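Side-chain contacts in chitinase (Paenibacillus sp. FPU-7, PDB 5GZT), which probably catalyses the random internal hydrolysis of beta-1,4-linked N-acetyl-D-glucosaminide bonds in chitin and chitodextrins: residues 565-570 against 595-600; 623-628 against 633-638; 508-513 against 606-611; 676-681 against 741-746. One frame throughout, in Å; residues are numbered along the deposited sequence.

Contact 1. Residues 565-570 against 595-600; sequences SELVNN and TFISYE
Leu567 spreads the two methyls of its isobutyl end over Ile597 and Tyr599, one methyl to each. The setting is the small antiparallel sheet, with helix 564-570 beside it, that the chain builds between strand 527-532 and helix 602-614 of the family 18 barrel; its position and make-up are consistent with the chitinase insertion domain of this family. On the helix Leu567 makes the contact alone, while from the strand side the two residues flanking Ser598 face it together, and the OG of Ser598, on the other face, is bonded to the backbone of His497.

With CG anti to the carbonyl carbon (chi1 -63°), the fork of Leu567 reaches the sheet with CD1 and CD2 aimed at different neighbours. CD2 lies 3.9 Å from Ile597 CG2 and only a little farther from Ile597 CD1, as the two aliphatic chains run past one another in opposite senses. CD1 takes the root of the tyrosine instead: it is 3.7 Å from Tyr599 CB and 4.0 Å from Tyr599 CD2, so it rests against the start of the ring and stays well short of the hydroxyl. No hydrogen bond joins the two segments, and the contact is purely apolar.

Ile562 of strand 561-563 touches both Leu567 and Ile597, and Leu590 of strand 587-591 touches Ile597 and Tyr599, which extends the apolar layer between helix and sheet. The Tyr599 ring also meets the strand that precedes it: Ile597 O lies in the ring plane, 3.9 Å from Tyr599 CD1.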
loop_
_atom_site.group_PDB
_atom_site.type_symbol
_atom_site.label_atom_id
_atom_site.label_comp_id
_atom_site.label_asym_id
_atom_site.label_seq_id
_atom_site.Cartn_x
_atom_site.Cartn_y
_atom_site.Cartn_z
ATOM N N SER B 565 -12.542 -12.557 -7.891
ATOM C CA SER B 565 -12.987 -13.803 -7.232
ATOM C C SER B 565 -13.967 -14.591 -8.083
ATOM O O SER B 565 -13.883 -15.811 -8.146
ATOM C CB SER B 565 -13.622 -13.505 -5.883
ATOM O OG SER B 565 -14.682 -12.558 -6.006
ATOM N N GLU B 566 -14.859 -13.901 -8.782
ATOM C CA GLU B 566 -15.809 -14.558 -9.642
ATOM C C GLU B 566 -15.106 -15.120 -10.883
ATOM O O GLU B 566 -15.444 -16.204 -11.358
ATOM C CB GLU B 566 -16.909 -13.581 -10.037
ATOM C CG GLU B 566 -17.851 -14.024 -11.132
ATOM C CD GLU B 566 -18.714 -15.228 -10.753
ATOM O OE1 GLU B 566 -19.026 -15.477 -9.555
ATOM O OE2 GLU B 566 -19.066 -16.017 -11.682
ATOM N N LEU B 567 -14.102 -14.401 -11.392
ATOM C CA LEU B 567 -13.320 -14.926 -12.497
ATOM C C LEU B 567 -12.598 -16.207 -12.103
ATOM O O LEU B 567 -12.582 -17.160 -12.838
ATOM C CB LEU B 567 -12.307 -13.887 -13.059
ATOM C CG LEU B 567 -12.850 -12.583 -13.681
ATOM C CD1 LEU B 567 -11.661 -11.667 -14.025
ATOM C CD2 LEU B 567 -13.708 -12.849 -14.887
ATOM N N VAL B 568 -11.991 -16.217 -10.962
ATOM C CA VAL B 568 -11.320 -17.411 -10.459
ATOM C C VAL B 568 -12.350 -18.557 -10.376
ATOM O O VAL B 568 -12.122 -19.648 -10.887
ATOM C CB VAL B 568 -10.656 -17.127 -9.123
ATOM C CG1 VAL B 568 -10.199 -18.411 -8.457
ATOM C CG2 VAL B 568 -9.458 -16.154 -9.288
ATOM N N ASN B 569 -13.483 -18.300 -9.735
ATOM C CA ASN B 569 -14.457 -19.353 -9.518
ATOM C C ASN B 569 -15.059 -19.918 -10.805
ATOM O O ASN B 569 -15.232 -21.109 -10.881
ATOM C CB ASN B 569 -15.541 -18.870 -8.568
ATOM C CG ASN B 569 -15.042 -18.716 -7.107
ATOM O OD1 ASN B 569 -13.991 -19.199 -6.681
ATOM N ND2 ASN B 569 -15.822 -18.035 -6.368
ATOM N N ASN B 570 -15.371 -19.080 -11.808
ATOM C CA ASN B 570 -16.209 -19.519 -12.891
ATOM C C ASN B 570 -15.711 -19.199 -14.316
ATOM O O ASN B 570 -16.310 -19.702 -15.292
ATOM C CB ASN B 570 -17.631 -18.946 -12.706
ATOM C CG ASN B 570 -18.282 -19.427 -11.417
ATOM O OD1 ASN B 570 -18.788 -18.656 -10.565
ATOM N ND2 ASN B 570 -18.198 -20.688 -11.236
ATOM N N THR B 595 -17.500 -13.149 -25.695
ATOM C CA THR B 595 -17.135 -12.251 -24.601
ATOM C C THR B 595 -15.635 -12.163 -24.350
ATOM O O THR B 595 -14.983 -13.208 -24.168
ATOM C CB THR B 595 -17.869 -12.701 -23.359
ATOM O OG1 THR B 595 -19.255 -12.782 -23.669
ATOM C CG2 THR B 595 -17.635 -11.822 -22.259
ATOM N N PHE B 596 -15.139 -10.940 -24.259
ATOM C CA PHE B 596 -13.746 -10.611 -23.975
ATOM C C PHE B 596 -13.620 -9.969 -22.588
ATOM O O PHE B 596 -14.386 -9.080 -22.217
ATOM C CB PHE B 596 -13.196 -9.648 -25.043
ATOM C CG PHE B 596 -11.881 -9.084 -24.732
ATOM C CD1 PHE B 596 -11.786 -7.984 -23.953
ATOM C CD2 PHE B 596 -10.699 -9.659 -25.230
ATOM C CE1 PHE B 596 -10.565 -7.442 -23.665
ATOM C CE2 PHE B 596 -9.466 -9.127 -24.922
ATOM C CZ PHE B 596 -9.400 -8.029 -24.145
ATOM N N ILE B 597 -12.660 -10.443 -21.797
ATOM C CA ILE B 597 -12.531 -10.002 -20.412
ATOM C C ILE B 597 -11.097 -9.592 -20.212
ATOM O O ILE B 597 -10.178 -10.439 -20.324
ATOM C CB ILE B 597 -12.896 -11.152 -19.443
ATOM C CG1 ILE B 597 -14.347 -11.553 -19.641
ATOM C CG2 ILE B 597 -12.652 -10.732 -18.013
ATOM C CD1 ILE B 597 -14.947 -12.710 -18.852
ATOM N N SER B 598 -10.886 -8.340 -19.829
ATOM C CA SER B 598 -9.599 -7.833 -19.530
ATOM C C SER B 598 -9.471 -7.783 -18.062
ATOM O O SER B 598 -10.307 -7.212 -17.452
ATOM C CB SER B 598 -9.401 -6.400 -20.088
ATOM O OG SER B 598 -8.302 -5.784 -19.469
ATOM N N TYR B 599 -8.341 -8.221 -17.509
ATOM C CA TYR B 599 -8.217 -8.333 -16.077
ATOM C C TYR B 599 -6.747 -8.263 -15.625
ATOM O O TYR B 599 -5.842 -7.997 -16.442
ATOM C CB TYR B 599 -8.973 -9.616 -15.560
ATOM C CG TYR B 599 -8.292 -10.963 -15.811
ATOM C CD1 TYR B 599 -8.337 -11.555 -17.069
ATOM C CD2 TYR B 599 -7.704 -11.707 -14.772
ATOM C CE1 TYR B 599 -7.737 -12.746 -17.356
ATOM C CE2 TYR B 599 -7.175 -12.957 -15.046
ATOM C CZ TYR B 599 -7.198 -13.453 -16.349
ATOM O OH TYR B 599 -6.646 -14.647 -16.656
ATOM N N GLU B 600 -6.567 -8.392 -14.325
ATOM C CA GLU B 600 -5.325 -8.257 -13.618
ATOM C C GLU B 600 -5.212 -9.625 -12.855
ATOM O O GLU B 600 -6.168 -10.056 -12.227
ATOM C CB GLU B 600 -5.517 -7.237 -12.552
ATOM C CG GLU B 600 -4.279 -6.909 -11.770
ATOM C CD GLU B 600 -3.464 -5.738 -12.400
ATOM O OE1 GLU B 600 -2.699 -5.995 -13.334
ATOM O OE2 GLU B 600 -3.582 -4.574 -11.949
#

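Contact 2. Residues 623-628 against 633-638; sequences WEYSQD and ELANTI
The carboxylate of Asp628 holds the backbone N-H groups of the first turn of helix 633-642, just after the chain leaves the last strand of the family 18 (TIM) barrel, 619-623, and makes a short 3-10 turn (625-627). Its CB points at the helix, and with CG anti to the backbone N (chi1 -156°) the carboxylate is carried on to the turn, where CG comes to 3.6 Å from Leu634 N. From there the two oxygens part. OD1 accepts from Leu634 N at 3.0 Å through its syn lone pair. OD2 takes Ala635 N, also at 3.0 Å, in an almost straight bond (175°) that arrives on the syn side but 24° out of the carboxylate plane.

One carboxylate thus serves two successive N-H groups, which fixes its rotation, and the helix start would probably favour its negative charge. Glu633 N is turned instead to Ser629 OG. Apolar atoms close round the polar grip: Leu634 CG stands 3.5 Å from Asp628 OD1, and Ala635 CB is 3.6 Å from Asp628 OD2.

The same methyl also receives the ring of Tyr625, whose hydroxyl is bonded farther out to Asp297 N and whose ring meets His632 and Phe301. Glu633 turns away to Tyr564 and Arg712. The ring reaches the helix by one carbon, Tyr625 CE1, 3.8 Å from Ala635 CB.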
loop_
_atom_site.group_PDB
_atom_site.type_symbol
_atom_site.label_atom_id
_atom_site.label_comp_id
_atom_site.label_asym_id
_atom_site.label_seq_id
_atom_site.Cartn_x
_atom_site.Cartn_y
_atom_site.Cartn_z
ATOM N N TRP B 623 -7.744 -1.246 -6.182
ATOM C CA TRP B 623 -9.158 -1.212 -5.963
ATOM C C TRP B 623 -9.709 -2.572 -6.357
ATOM O O TRP B 623 -9.537 -2.949 -7.525
ATOM C CB TRP B 623 -9.806 -0.217 -6.922
ATOM C CG TRP B 623 -11.284 -0.203 -6.753
ATOM C CD1 TRP B 623 -12.211 -0.944 -7.432
ATOM C CD2 TRP B 623 -12.001 0.579 -5.825
ATOM N NE1 TRP B 623 -13.455 -0.673 -6.971
ATOM C CE2 TRP B 623 -13.371 0.246 -5.971
ATOM C CE3 TRP B 623 -11.641 1.521 -4.886
ATOM C CZ2 TRP B 623 -14.365 0.814 -5.183
ATOM C CZ3 TRP B 623 -12.662 2.099 -4.081
ATOM C CH2 TRP B 623 -13.986 1.777 -4.266
ATOM N N GLU B 624 -10.334 -3.342 -5.463
ATOM C CA GLU B 624 -10.338 -3.140 -4.028
ATOM C C GLU B 624 -10.213 -4.522 -3.362
ATOM O O GLU B 624 -10.485 -5.565 -3.983
ATOM C CB GLU B 624 -11.565 -2.326 -3.528
ATOM C CG GLU B 624 -12.963 -2.666 -4.083
ATOM C CD GLU B 624 -13.659 -3.784 -3.331
ATOM O OE1 GLU B 624 -14.825 -3.958 -3.593
ATOM O OE2 GLU B 624 -13.039 -4.519 -2.532
ATOM N N TYR B 625 -9.725 -4.502 -2.133
ATOM C CA TYR B 625 -9.213 -5.714 -1.442
ATOM C C TYR B 625 -10.199 -6.866 -1.443
ATOM O O TYR B 625 -9.764 -8.010 -1.583
ATOM C CB TYR B 625 -8.759 -5.379 -0.035
ATOM C CG TYR B 625 -8.125 -6.513 0.755
ATOM C CD1 TYR B 625 -6.780 -6.746 0.710
ATOM C CD2 TYR B 625 -8.911 -7.361 1.571
ATOM C CE1 TYR B 625 -6.204 -7.827 1.357
ATOM C CE2 TYR B 625 -8.318 -8.377 2.310
ATOM C CZ TYR B 625 -6.984 -8.617 2.188
ATOM O OH TYR B 625 -6.355 -9.650 2.872
ATOM N N SER B 626 -11.493 -6.569 -1.322
ATOM C CA SER B 626 -12.497 -7.654 -1.172
ATOM C C SER B 626 -12.779 -8.467 -2.435
ATOM O O SER B 626 -13.494 -9.488 -2.397
ATOM C CB SER B 626 -13.820 -7.084 -0.629
ATOM O OG SER B 626 -14.624 -6.375 -1.596
ATOM N N GLN B 627 -12.272 -8.006 -3.588
ATOM C CA GLN B 627 -12.501 -8.695 -4.873
ATOM C C GLN B 627 -11.508 -9.780 -5.172
ATOM O O GLN B 627 -11.647 -10.470 -6.175
ATOM C CB GLN B 627 -12.438 -7.625 -5.977
ATOM C CG GLN B 627 -13.505 -6.562 -5.896
ATOM C CD GLN B 627 -13.245 -5.372 -6.833
ATOM O OE1 GLN B 627 -12.086 -5.000 -7.184
ATOM N NE2 GLN B 627 -14.293 -4.754 -7.217
ATOM N N ASP B 628 -10.525 -9.958 -4.297
ATOM C CA ASP B 628 -9.451 -10.925 -4.507
ATOM C C ASP B 628 -9.959 -12.395 -4.342
ATOM O O ASP B 628 -11.065 -12.647 -3.943
ATOM C CB ASP B 628 -8.380 -10.613 -3.497
ATOM C CG ASP B 628 -7.034 -11.057 -3.858
ATOM O OD1 ASP B 628 -6.810 -11.864 -4.821
ATOM O OD2 ASP B 628 -6.158 -10.570 -3.106
ATOM N N GLU B 633 -4.769 -14.111 -3.410
ATOM C CA GLU B 633 -3.530 -14.281 -4.142
ATOM C C GLU B 633 -2.958 -12.976 -4.736
ATOM O O GLU B 633 -1.750 -12.917 -4.938
ATOM C CB GLU B 633 -3.582 -15.380 -5.230
ATOM C CG GLU B 633 -4.375 -15.100 -6.456
ATOM C CD GLU B 633 -4.501 -16.291 -7.373
ATOM O OE1 GLU B 633 -3.776 -17.247 -7.152
ATOM O OE2 GLU B 633 -5.305 -16.232 -8.321
ATOM N N LEU B 634 -3.809 -12.037 -5.111
ATOM C CA LEU B 634 -3.320 -10.780 -5.668
ATOM C C LEU B 634 -2.627 -9.910 -4.620
ATOM O O LEU B 634 -1.477 -9.433 -4.849
ATOM C CB LEU B 634 -4.413 -9.982 -6.401
ATOM C CG LEU B 634 -5.061 -10.761 -7.616
ATOM C CD1 LEU B 634 -5.991 -9.888 -8.366
ATOM C CD2 LEU B 634 -4.066 -11.326 -8.603
ATOM N N ALA B 635 -3.287 -9.702 -3.507
ATOM C CA ALA B 635 -2.639 -9.047 -2.369
ATOM C C ALA B 635 -1.347 -9.722 -1.986
ATOM O O ALA B 635 -0.354 -9.030 -1.847
ATOM C CB ALA B 635 -3.574 -8.970 -1.182
ATOM N N ASN B 636 -1.306 -11.058 -1.898
ATOM C CA ASN B 636 -0.072 -11.716 -1.490
ATOM C C ASN B 636 1.044 -11.577 -2.504
ATOM O O ASN B 636 2.264 -11.504 -2.136
ATOM C CB ASN B 636 -0.288 -13.222 -1.262
ATOM C CG ASN B 636 -1.181 -13.515 -0.089
ATOM O OD1 ASN B 636 -1.452 -12.653 0.757
ATOM N ND2 ASN B 636 -1.732 -14.729 -0.090
ATOM N N THR B 637 0.666 -11.611 -3.788
ATOM C CA THR B 637 1.637 -11.490 -4.864
ATOM C C THR B 637 2.303 -10.126 -4.837
ATOM O O THR B 637 3.581 -9.957 -5.016
ATOM C CB THR B 637 0.952 -11.679 -6.273
ATOM O OG1 THR B 637 0.346 -12.977 -6.390
ATOM C CG2 THR B 637 1.948 -11.506 -7.337
ATOM N N ILE B 638 1.448 -9.138 -4.651
ATOM C CA ILE B 638 1.910 -7.752 -4.569
ATOM C C ILE B 638 2.925 -7.529 -3.434
ATOM O O ILE B 638 4.059 -7.026 -3.683
ATOM C CB ILE B 638 0.737 -6.787 -4.542
ATOM C CG1 ILE B 638 0.050 -6.808 -5.908
ATOM C CG2 ILE B 638 1.173 -5.318 -4.337
ATOM C CD1 ILE B 638 -1.303 -6.124 -5.987
#

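Contact 3. Residues 508-513 against 606-611; sequences LSVDST and AYKAEY
Tyr611 and Asp511 make the closest approach between these helices, and they make it on the more exposed side: the phenol OH gives its hydrogen to Asp511 OD1 at 2.5 Å. The carboxylate receives it on the anti lone pair of OD1, the one turned from OD2, and OD1 lies at the ring's edge, in its plane. The two side chains meet nearly at right angles, with carboxylate and ring planes 77° apart. With Asp511 CG anti to the backbone N (chi1 -175°), the acid swings across to the neighbouring helix although its CB does not face it. OD2 pairs with Lys515, so each oxygen has its own partner and the rotation of the group is probably fixed.

Farther in, the contact is apolar, buried and less intimate. Helices 510-519 and 602-614 lie side by side on the outside of the family 18 barrel, and Val529 of strand 527-532, which comes between them in the chain, touches both Val510 and Lys608. Val510 divides its methyls between two residues of the second helix. CG1 rests 4.0 Å from Tyr611 CE1, while CG2 lies about equally far, 4.0 Å, from Lys608 CD, CE and NZ, against a chain bent at its second and third torsions. The ammonium group, still beside the methyl, is bonded to Glu600 and Thr498.

Behind Val510 and Asp511 a capping box begins the helix: Ser512 N reaches Ser509 OG at 2.9 Å in a nearly straight bond (174°), and Ser509 N returns to Ser512 OG at 3.0 Å.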
loop_
_atom_site.group_PDB
_atom_site.type_symbol
_atom_site.label_atom_id
_atom_site.label_comp_id
_atom_site.label_asym_id
_atom_site.label_seq_id
_atom_site.Cartn_x
_atom_site.Cartn_y
_atom_site.Cartn_z
ATOM N N LEU B 508 -3.630 2.921 -23.779
ATOM C CA LEU B 508 -3.118 3.465 -22.558
ATOM C C LEU B 508 -2.685 2.368 -21.583
ATOM O O LEU B 508 -3.217 1.260 -21.623
ATOM C CB LEU B 508 -4.222 4.313 -21.908
ATOM C CG LEU B 508 -4.484 5.779 -22.240
ATOM C CD1 LEU B 508 -3.854 6.221 -23.544
ATOM C CD2 LEU B 508 -5.948 6.165 -22.066
ATOM N N SER B 509 -1.854 2.753 -20.624
ATOM C CA SER B 509 -1.250 1.827 -19.743
ATOM C C SER B 509 -0.813 2.543 -18.486
ATOM O O SER B 509 -0.886 3.803 -18.434
ATOM C CB SER B 509 -0.065 1.229 -20.457
ATOM O OG SER B 509 0.913 2.187 -20.868
ATOM N N VAL B 510 -0.333 1.770 -17.489
ATOM C CA VAL B 510 0.409 2.288 -16.376
ATOM C C VAL B 510 1.585 3.132 -16.957
ATOM O O VAL B 510 1.831 4.234 -16.537
ATOM C CB VAL B 510 0.981 1.184 -15.517
ATOM C CG1 VAL B 510 1.993 1.679 -14.507
ATOM C CG2 VAL B 510 -0.138 0.444 -14.791
ATOM N N ASP B 511 2.339 2.584 -17.886
ATOM C CA ASP B 511 3.557 3.278 -18.381
ATOM C C ASP B 511 3.186 4.646 -19.051
ATOM O O ASP B 511 3.758 5.670 -18.711
ATOM C CB ASP B 511 4.227 2.390 -19.353
ATOM C CG ASP B 511 5.569 2.937 -19.859
ATOM O OD1 ASP B 511 6.400 3.359 -19.045
ATOM O OD2 ASP B 511 5.732 2.892 -21.117
ATOM N N SER B 512 2.200 4.661 -19.922
ATOM C CA SER B 512 1.748 5.919 -20.518
ATOM C C SER B 512 1.341 6.922 -19.465
ATOM O O SER B 512 1.679 8.102 -19.608
ATOM C CB SER B 512 0.672 5.728 -21.590
ATOM O OG SER B 512 -0.609 5.413 -21.024
ATOM N N THR B 513 0.688 6.474 -18.394
ATOM C CA THR B 513 0.252 7.376 -17.352
ATOM C C THR B 513 1.381 7.929 -16.508
ATOM O O THR B 513 1.434 9.146 -16.190
ATOM C CB THR B 513 -0.806 6.719 -16.452
ATOM O OG1 THR B 513 -1.859 6.246 -17.302
ATOM C CG2 THR B 513 -1.400 7.685 -15.488
ATOM N N ALA B 606 2.813 -9.043 -10.905
ATOM C CA ALA B 606 4.278 -9.116 -10.764
ATOM C C ALA B 606 4.986 -8.155 -11.727
ATOM O O ALA B 606 5.860 -7.482 -11.309
ATOM C CB ALA B 606 4.816 -10.505 -10.971
ATOM N N TYR B 607 4.517 -8.026 -12.962
ATOM C CA TYR B 607 5.088 -7.054 -13.882
ATOM C C TYR B 607 4.901 -5.603 -13.439
ATOM O O TYR B 607 5.833 -4.798 -13.588
ATOM C CB TYR B 607 4.589 -7.266 -15.312
ATOM C CG TYR B 607 5.359 -8.362 -15.999
ATOM C CD1 TYR B 607 6.660 -8.119 -16.468
ATOM C CD2 TYR B 607 4.894 -9.678 -16.021
ATOM C CE1 TYR B 607 7.384 -9.105 -17.066
ATOM C CE2 TYR B 607 5.645 -10.688 -16.578
ATOM C CZ TYR B 607 6.854 -10.411 -17.146
ATOM O OH TYR B 607 7.586 -11.431 -17.719
ATOM N N LYS B 608 3.804 -5.353 -12.747
ATOM C CA LYS B 608 3.452 -4.065 -12.267
ATOM C C LYS B 608 4.294 -3.677 -11.063
ATOM O O LYS B 608 4.823 -2.550 -11.032
ATOM C CB LYS B 608 1.988 -4.059 -11.983
ATOM C CG LYS B 608 1.232 -2.797 -12.016
ATOM C CD LYS B 608 0.009 -3.091 -12.916
ATOM C CE LYS B 608 -1.182 -2.583 -12.367
ATOM N NZ LYS B 608 -2.224 -2.632 -13.438
ATOM N N ALA B 609 4.463 -4.595 -10.129
ATOM C CA ALA B 609 5.392 -4.448 -9.048
ATOM C C ALA B 609 6.837 -4.212 -9.572
ATOM O O ALA B 609 7.574 -3.339 -9.023
ATOM C CB ALA B 609 5.360 -5.680 -8.119
ATOM N N GLU B 610 7.265 -4.969 -10.571
ATOM C CA GLU B 610 8.558 -4.761 -11.140
ATOM C C GLU B 610 8.666 -3.380 -11.848
ATOM O O GLU B 610 9.699 -2.716 -11.772
ATOM C CB GLU B 610 9.036 -5.938 -11.987
ATOM C CG GLU B 610 9.105 -7.292 -11.276
ATOM C CD GLU B 610 10.062 -7.356 -10.040
ATOM O OE1 GLU B 610 11.017 -6.553 -9.987
ATOM O OE2 GLU B 610 9.867 -8.198 -9.098
ATOM N N TYR B 611 7.616 -2.892 -12.466
ATOM C CA TYR B 611 7.673 -1.570 -13.034
ATOM C C TYR B 611 7.896 -0.497 -11.950
ATOM O O TYR B 611 8.675 0.398 -12.132
ATOM C CB TYR B 611 6.409 -1.288 -13.795
ATOM C CG TYR B 611 6.359 0.005 -14.514
ATOM C CD1 TYR B 611 5.937 1.164 -13.882
ATOM C CD2 TYR B 611 6.770 0.102 -15.828
ATOM C CE1 TYR B 611 5.903 2.373 -14.575
ATOM C CE2 TYR B 611 6.679 1.272 -16.527
ATOM C CZ TYR B 611 6.315 2.434 -15.858
ATOM O OH TYR B 611 6.231 3.634 -16.539
#

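Contact 4. Residues 676-681 against 741-746; sequences LPLTQG and SAVLEA
Leu678 and Val743 each set CB toward the other segment, but their side chains meet at a slant, so that single methyls do the touching: Leu678 CD2 lies 3.8 Å from Val743 CG1. In the valine, CG1 is the branch beside the backbone N (chi1 -61°), and that branch also comes to 4.2 Å from Gly681 C, filling the angle between the leucine and the backbone beyond it. The leucine lies on strand 668-678, shortly before the chain turns a corner at Thr679. There Thr679 and Gln680 both face Gly653 in a classic beta bulge, and the chain then brings Gly681 up against the loop of Val743.

Glu745 comes to Gly681 in another manner. Its chain, bent at the second torsion (83°), sets the carboxylate flat beside the glycine: Gly681 CA stands over one side of the carboxylate plane, 3.8 Å from Glu745 CD and 3.7 Å from each of Glu745 OE1 and Glu745 OE2. Gly681, with a phi of 97° suited to glycine, thus offers bare backbone as the packing surface. This is van der Waals contact, and OE2 finds a hydrogen bond in Thr682 OG1, the hydroxyl of the very next residue.

Both segments belong to the immunoglobulin-like domain, one on an edge strand of its three-stranded sheet, the other joining strands 732-738 and 754-759 of the second sheet. The loop faces the neighbouring catalytic domain: Glu745 lies on Ala603 and Ala606 of helix 602-614, and Leu744 packs on Arg579 and Trp581 of strand 578-582.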
loop_
_atom_site.group_PDB
_atom_site.type_symbol
_atom_site.label_atom_id
_atom_site.label_comp_id
_atom_site.label_asym_id
_atom_site.label_seq_id
_atom_site.Cartn_x
_atom_site.Cartn_y
_atom_site.Cartn_z
ATOM N N LEU B 676 -1.247 -29.921 -9.922
ATOM C CA LEU B 676 -0.493 -29.093 -8.999
ATOM C C LEU B 676 -0.633 -27.596 -9.369
ATOM O O LEU B 676 0.079 -27.104 -10.302
ATOM C CB LEU B 676 0.985 -29.471 -9.017
ATOM C CG LEU B 676 1.318 -30.935 -8.641
ATOM C CD1 LEU B 676 1.308 -31.803 -9.883
ATOM C CD2 LEU B 676 2.650 -31.095 -7.984
ATOM N N PRO B 677 -1.489 -26.903 -8.646
ATOM C CA PRO B 677 -1.594 -25.434 -8.752
ATOM C C PRO B 677 -0.292 -24.744 -8.334
ATOM O O PRO B 677 0.438 -25.246 -7.402
ATOM C CB PRO B 677 -2.747 -25.077 -7.796
ATOM C CG PRO B 677 -3.527 -26.386 -7.645
ATOM C CD PRO B 677 -2.415 -27.410 -7.586
ATOM N N LEU B 678 0.017 -23.642 -9.003
ATOM C CA LEU B 678 1.103 -22.828 -8.574
ATOM C C LEU B 678 0.617 -21.889 -7.504
ATOM O O LEU B 678 -0.498 -21.363 -7.551
ATOM C CB LEU B 678 1.750 -22.111 -9.728
ATOM C CG LEU B 678 2.747 -22.890 -10.584
ATOM C CD1 LEU B 678 2.262 -24.168 -11.286
ATOM C CD2 LEU B 678 3.321 -21.947 -11.643
ATOM N N THR B 679 1.457 -21.718 -6.482
ATOM C CA THR B 679 1.305 -20.789 -5.425
ATOM C C THR B 679 2.180 -19.579 -5.651
ATOM O O THR B 679 1.934 -18.565 -5.060
ATOM C CB THR B 679 1.773 -21.316 -4.063
ATOM O OG1 THR B 679 3.088 -21.819 -4.171
ATOM C CG2 THR B 679 0.950 -22.467 -3.673
ATOM N N GLN B 680 3.168 -19.667 -6.488
ATOM C CA GLN B 680 4.039 -18.518 -6.763
ATOM C C GLN B 680 4.504 -18.685 -8.185
ATOM O O GLN B 680 4.982 -19.753 -8.527
ATOM C CB GLN B 680 5.149 -18.424 -5.721
ATOM C CG GLN B 680 6.108 -17.312 -6.026
ATOM C CD GLN B 680 6.958 -16.872 -4.843
ATOM O OE1 GLN B 680 8.077 -17.388 -4.640
ATOM N NE2 GLN B 680 6.464 -15.876 -4.100
ATOM N N GLY B 681 4.291 -17.658 -9.046
ATOM C CA GLY B 681 4.547 -17.817 -10.479
ATOM C C GLY B 681 3.264 -18.138 -11.204
ATOM O O GLY B 681 2.325 -18.679 -10.595
ATOM N N SER B 741 11.225 -21.866 -17.019
ATOM C CA SER B 741 10.713 -21.655 -18.381
ATOM C C SER B 741 9.188 -21.824 -18.481
ATOM O O SER B 741 8.605 -21.418 -19.475
ATOM C CB SER B 741 11.425 -22.579 -19.320
ATOM O OG SER B 741 10.990 -23.937 -19.100
ATOM N N ALA B 742 8.538 -22.398 -17.454
ATOM C CA ALA B 742 7.067 -22.631 -17.500
ATOM C C ALA B 742 6.259 -21.396 -17.305
ATOM O O ALA B 742 5.109 -21.392 -17.695
ATOM C CB ALA B 742 6.637 -23.662 -16.438
ATOM N N VAL B 743 6.824 -20.364 -16.661
ATOM C CA VAL B 743 6.010 -19.240 -16.175
ATOM C C VAL B 743 6.256 -17.983 -17.034
ATOM O O VAL B 743 7.215 -17.897 -17.773
ATOM C CB VAL B 743 6.272 -18.908 -14.703
ATOM C CG1 VAL B 743 5.906 -20.144 -13.840
ATOM C CG2 VAL B 743 7.734 -18.514 -14.442
ATOM N N LEU B 744 5.376 -17.028 -16.841
ATOM C CA LEU B 744 5.280 -15.790 -17.556
ATOM C C LEU B 744 6.228 -14.772 -16.947
ATOM O O LEU B 744 6.677 -13.906 -17.630
ATOM C CB LEU B 744 3.795 -15.262 -17.438
ATOM C CG LEU B 744 2.795 -16.026 -18.319
ATOM C CD1 LEU B 744 1.340 -15.555 -18.125
ATOM C CD2 LEU B 744 3.126 -15.950 -19.767
ATOM N N GLU B 745 6.422 -14.828 -15.647
ATOM C CA GLU B 745 7.289 -13.928 -14.971
ATOM C C GLU B 745 8.709 -14.154 -15.460
ATOM O O GLU B 745 9.094 -15.266 -15.822
ATOM C CB GLU B 745 7.252 -14.172 -13.452
ATOM C CG GLU B 745 5.937 -13.775 -12.768
ATOM C CD GLU B 745 4.819 -14.851 -12.857
ATOM O OE1 GLU B 745 5.018 -15.860 -13.547
ATOM O OE2 GLU B 745 3.753 -14.703 -12.244
ATOM N N ALA B 746 9.502 -13.137 -15.415
ATOM C CA ALA B 746 10.827 -13.110 -16.096
ATOM C C ALA B 746 11.945 -13.842 -15.376
ATOM O O ALA B 746 12.690 -14.569 -16.014
ATOM C CB ALA B 746 11.263 -11.647 -16.324
#

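All four contacts are largely buried, but they differ in chemistry and in what they join. Contacts 1 and 4 have no hydrogen bond between their segments; contact 1 packs a helix on the small antiparallel sheet, probably the insertion domain, and contact 4 lies within the immunoglobulin-like domain. Contacts 2 and 3 belong to the barrel and each turns on an aspartate, one gripping backbone N-H groups, the other a phenol at a more exposed edge. Contacts 1 and 2 are tied probably by a hydrogen bond from Ser565 N to Gln627 O (2.8 Å), and contacts 1 and 3 share a salt bridge. Helix 602-614 serves contact 3 and, through Tyr607 OH and Leu744 O, meets contact 4 across the domain boundary.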